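Local structure of conserved exported protein (Bacteroides fragilis, 3CLW) at residues V178-N188 / D224-G233. The protein is of unknown function but is probably a glycoside hydrolase that cleaves O-glycosidic bonds. Residues are numbered along the deposited sequence; the frame is centred on the assembly and turned at random.
Sequences VNYISPNNEPN and DTKILIPEVG
Ser182 and Glu231 meet across two neighbouring parallel strands, 178-182 and 226-232, of the TIM barrel expected of glycoside hydrolase family 30. The hydroxyl of Ser182, swung anti to its own backbone N (chi1 -178°), gives its proton to Glu231 OE1 over 2.6 Å and uses the anti lone pair of that oxygen. Glu231 CG lies close to both Ser182 OG and Asn184 O, and the bend at chi2 (-92°) turns the carboxylate toward the hydroxyl. Arg69 makes a salt bridge to the same OE1, while Ser311 and His277 bond to OE2, so both oxygens are gripped and the carboxylate is fixed in rotation. Together with Glu186 OE2, which bonds to the other ring nitrogen of His277, this polar cluster at the C-terminal ends of the strands lies where TIM barrels place their active sites.

Further back the strands pair in regular parallel fashion: Lys226 N reaches Asn179 O, Ile181 N reaches Lys226 O at 2.9 Å, and Leu228 N meets Ile181 O. Just before the second strand, Thr225 OG1 donates to Val178 O at 2.9 Å, an oxygen that also accepts from Arg172, while CG2 packs crosswise against CG1 and CD1 of Ile181. Beyond Ser182 the first segment leaves the strand, and a water bridges the two backbones, accepting from Asn184 N and donating to Leu228 O. Pro183, which packs on helix 204-221, brings CD to 4.1 Å from CG2 of Ile229, which packs on helix 251-256. Pro230, reached through a cis peptide, has its O 3.1 Å from Pro187 CD, and the Glu186 chain runs over Gly233, with CG 3.5 Å from Gly233 CA. The far end is closed by Asn188, whose OD1 accepts Gly233 N at 2.8 Å, the donor tilted 27° from the amide carbonyl plane.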
loop_
_atom_site.group_PDB
_atom_site.type_symbol
_atom_site.label_atom_id
_atom_site.label_comp_id
_atom_site.label_asym_id
_atom_site.label_seq_id
_atom_site.Cartn_x
_atom_site.Cartn_y
_atom_site.Cartn_z
ATOM N N VAL A 178 8.079 -10.085 -10.658
ATOM C CA VAL A 178 6.787 -9.451 -10.756
ATOM C C VAL A 178 5.784 -10.536 -10.409
ATOM O O VAL A 178 5.474 -11.404 -11.233
ATOM C CB VAL A 178 6.540 -8.957 -12.179
ATOM C CG1 VAL A 178 5.144 -8.287 -12.278
ATOM C CG2 VAL A 178 7.700 -8.037 -12.610
ATOM N N ASN A 179 5.303 -10.498 -9.169
ATOM C CA ASN A 179 4.461 -11.570 -8.662
ATOM C C ASN A 179 2.959 -11.292 -8.734
ATOM O O ASN A 179 2.151 -12.206 -8.541
ATOM C CB ASN A 179 4.876 -11.904 -7.231
ATOM C CG ASN A 179 6.328 -12.343 -7.140
ATOM O OD1 ASN A 179 6.824 -13.076 -8.009
ATOM N ND2 ASN A 179 7.023 -11.883 -6.103
ATOM N N TYR A 180 2.582 -10.039 -9.001
ATOM C CA TYR A 180 1.167 -9.632 -9.001
ATOM C C TYR A 180 0.880 -8.634 -10.112
ATOM O O TYR A 180 1.763 -7.846 -10.493
ATOM C CB TYR A 180 0.797 -8.977 -7.680
ATOM C CG TYR A 180 1.312 -9.682 -6.423
ATOM C CD1 TYR A 180 2.535 -9.309 -5.822
ATOM C CD2 TYR A 180 0.563 -10.700 -5.824
ATOM C CE1 TYR A 180 2.995 -9.941 -4.669
ATOM C CE2 TYR A 180 1.010 -11.351 -4.689
ATOM C CZ TYR A 180 2.221 -10.965 -4.106
ATOM O OH TYR A 180 2.625 -11.613 -2.961
ATOM N N ILE A 181 -0.332 -8.696 -10.654
ATOM C CA ILE A 181 -0.829 -7.741 -11.644
ATOM C C ILE A 181 -2.168 -7.246 -11.187
ATOM O O ILE A 181 -3.077 -8.044 -10.968
ATOM C CB ILE A 181 -1.030 -8.344 -13.046
ATOM C CG1 ILE A 181 0.307 -8.666 -13.715
ATOM C CG2 ILE A 181 -1.811 -7.361 -13.960
ATOM C CD1 ILE A 181 0.212 -9.683 -14.824
ATOM N N SER A 182 -2.288 -5.935 -11.081
ATOM C CA SER A 182 -3.513 -5.279 -10.666
ATOM C C SER A 182 -4.081 -4.443 -11.829
ATOM O O SER A 182 -3.617 -3.341 -12.099
ATOM C CB SER A 182 -3.237 -4.471 -9.404
ATOM O OG SER A 182 -4.405 -3.860 -8.944
ATOM N N PRO A 183 -5.069 -5.004 -12.566
ATOM C CA PRO A 183 -5.497 -4.380 -13.833
ATOM C C PRO A 183 -6.371 -3.131 -13.663
ATOM O O PRO A 183 -6.412 -2.273 -14.563
ATOM C CB PRO A 183 -6.274 -5.513 -14.536
ATOM C CG PRO A 183 -6.890 -6.288 -13.386
ATOM C CD PRO A 183 -5.830 -6.242 -12.277
ATOM N N ASN A 184 -7.023 -2.994 -12.520
ATOM C CA ASN A 184 -7.992 -1.898 -12.356
ATOM C C ASN A 184 -7.823 -1.175 -11.035
ATOM O O ASN A 184 -7.639 -1.820 -9.986
ATOM C CB ASN A 184 -9.425 -2.437 -12.439
ATOM C CG ASN A 184 -9.746 -3.060 -13.799
ATOM O OD1 ASN A 184 -9.332 -4.198 -14.100
ATOM N ND2 ASN A 184 -10.498 -2.314 -14.634
ATOM N N ASN A 185 -7.870 0.154 -11.093
ATOM C CA ASN A 185 -7.757 0.982 -9.908
ATOM C C ASN A 185 -9.038 1.731 -9.611
ATOM O O ASN A 185 -9.642 2.337 -10.505
ATOM C CB ASN A 185 -6.663 2.024 -10.085
ATOM C CG ASN A 185 -6.492 2.901 -8.851
ATOM O OD1 ASN A 185 -6.244 2.383 -7.764
ATOM N ND2 ASN A 185 -6.589 4.234 -9.021
ATOM N N GLU A 186 -9.433 1.717 -8.351
ATOM C CA GLU A 186 -10.635 2.425 -7.913
ATOM C C GLU A 186 -11.752 2.416 -8.996
ATOM O O GLU A 186 -12.174 3.459 -9.472
ATOM C CB GLU A 186 -10.255 3.828 -7.429
ATOM C CG GLU A 186 -9.225 3.773 -6.298
ATOM C CD GLU A 186 -8.939 5.112 -5.619
ATOM O OE1 GLU A 186 -9.356 6.156 -6.130
ATOM O OE2 GLU A 186 -8.304 5.119 -4.547
ATOM N N PRO A 187 -12.215 1.211 -9.389
ATOM C CA PRO A 187 -13.221 1.122 -10.458
ATOM C C PRO A 187 -14.605 1.694 -10.076
ATOM O O PRO A 187 -15.416 1.971 -10.952
ATOM C CB PRO A 187 -13.281 -0.382 -10.766
ATOM C CG PRO A 187 -12.915 -1.033 -9.516
ATOM C CD PRO A 187 -11.862 -0.127 -8.873
ATOM N N ASN A 188 -14.835 1.924 -8.790
ATOM C CA ASN A 188 -15.996 2.683 -8.293
ATOM C C ASN A 188 -15.997 4.160 -8.716
ATOM O O ASN A 188 -17.040 4.814 -8.740
ATOM C CB ASN A 188 -15.995 2.634 -6.766
ATOM C CG ASN A 188 -14.677 3.148 -6.167
ATOM O OD1 ASN A 188 -13.656 2.439 -6.130
ATOM N ND2 ASN A 188 -14.699 4.392 -5.698
ATOM N N ASP A 224 4.886 -17.127 -13.167
ATOM C CA ASP A 224 4.511 -17.261 -11.768
ATOM C C ASP A 224 3.981 -15.929 -11.228
ATOM O O ASP A 224 4.635 -15.283 -10.388
ATOM C CB ASP A 224 5.734 -17.759 -10.959
ATOM C CG ASP A 224 5.370 -18.184 -9.536
ATOM O OD1 ASP A 224 4.155 -18.328 -9.238
ATOM O OD2 ASP A 224 6.295 -18.350 -8.700
ATOM N N THR A 225 2.813 -15.516 -11.729
ATOM C CA THR A 225 2.215 -14.223 -11.392
ATOM C C THR A 225 0.720 -14.367 -11.115
ATOM O O THR A 225 0.057 -15.137 -11.780
ATOM C CB THR A 225 2.405 -13.181 -12.564
ATOM O OG1 THR A 225 3.806 -13.030 -12.881
ATOM C CG2 THR A 225 1.846 -11.836 -12.173
ATOM N N LYS A 226 0.189 -13.608 -10.156
ATOM C CA LYS A 226 -1.208 -13.684 -9.799
ATOM C C LYS A 226 -1.957 -12.361 -9.906
ATOM O O LYS A 226 -1.360 -11.274 -9.878
ATOM C CB LYS A 226 -1.340 -14.260 -8.394
ATOM C CG LYS A 226 -0.985 -15.734 -8.297
ATOM C CD LYS A 226 -1.014 -16.130 -6.856
ATOM C CE LYS A 226 -0.206 -17.397 -6.546
ATOM N NZ LYS A 226 -0.590 -18.622 -7.334
ATOM N N ILE A 227 -3.282 -12.462 -10.006
ATOM C CA ILE A 227 -4.149 -11.337 -10.341
ATOM C C ILE A 227 -4.798 -10.785 -9.083
ATOM O O ILE A 227 -5.443 -11.531 -8.347
ATOM C CB ILE A 227 -5.286 -11.769 -11.294
ATOM C CG1 ILE A 227 -4.739 -12.481 -12.545
ATOM C CG2 ILE A 227 -6.183 -10.579 -11.643
ATOM C CD1 ILE A 227 -5.801 -13.413 -13.199
ATOM N N LEU A 228 -4.648 -9.476 -8.868
ATOM C CA LEU A 228 -5.181 -8.806 -7.686
ATOM C C LEU A 228 -6.242 -7.784 -8.051
ATOM O O LEU A 228 -6.001 -6.902 -8.881
ATOM C CB LEU A 228 -4.054 -8.115 -6.877
ATOM C CG LEU A 228 -4.540 -7.361 -5.619
ATOM C CD1 LEU A 228 -5.184 -8.299 -4.578
ATOM C CD2 LEU A 228 -3.456 -6.489 -4.969
ATOM N N ILE A 229 -7.403 -7.900 -7.398
ATOM C CA ILE A 229 -8.523 -6.975 -7.575
ATOM C C ILE A 229 -9.138 -6.747 -6.201
ATOM O O ILE A 229 -8.840 -7.479 -5.287
ATOM C CB ILE A 229 -9.580 -7.563 -8.601
ATOM C CG1 ILE A 229 -10.117 -8.909 -8.105
ATOM C CG2 ILE A 229 -8.941 -7.727 -9.989
ATOM C CD1 ILE A 229 -11.499 -9.255 -8.586
ATOM N N PRO A 230 -10.074 -5.791 -6.058
ATOM C CA PRO A 230 -10.517 -4.777 -7.027
ATOM C C PRO A 230 -9.933 -3.382 -6.872
ATOM O O PRO A 230 -10.219 -2.519 -7.708
ATOM C CB PRO A 230 -12.023 -4.732 -6.787
ATOM C CG PRO A 230 -12.135 -4.991 -5.295
ATOM C CD PRO A 230 -10.968 -5.847 -4.880
ATOM N N GLU A 231 -9.153 -3.135 -5.817
ATOM C CA GLU A 231 -8.563 -1.793 -5.600
ATOM C C GLU A 231 -9.636 -0.706 -5.506
ATOM O O GLU A 231 -9.455 0.426 -6.018
ATOM C CB GLU A 231 -7.559 -1.417 -6.707
ATOM C CG GLU A 231 -6.493 -2.456 -6.971
ATOM C CD GLU A 231 -5.216 -2.247 -6.152
ATOM O OE1 GLU A 231 -4.187 -2.876 -6.516
ATOM O OE2 GLU A 231 -5.232 -1.465 -5.161
ATOM N N VAL A 232 -10.749 -1.040 -4.854
ATOM C CA VAL A 232 -11.801 -0.031 -4.625
ATOM C C VAL A 232 -11.311 1.167 -3.774
ATOM O O VAL A 232 -10.582 0.994 -2.795
ATOM C CB VAL A 232 -13.149 -0.637 -4.053
ATOM C CG1 VAL A 232 -13.961 -1.366 -5.191
ATOM C CG2 VAL A 232 -12.926 -1.532 -2.862
ATOM N N GLY A 233 -11.726 2.366 -4.157
ATOM C CA GLY A 233 -11.253 3.575 -3.483
ATOM C C GLY A 233 -11.678 3.749 -2.041
ATOM O O GLY A 233 -11.049 4.483 -1.281
HETATM O O HOH W 1 -7.386 -4.488 -9.951
#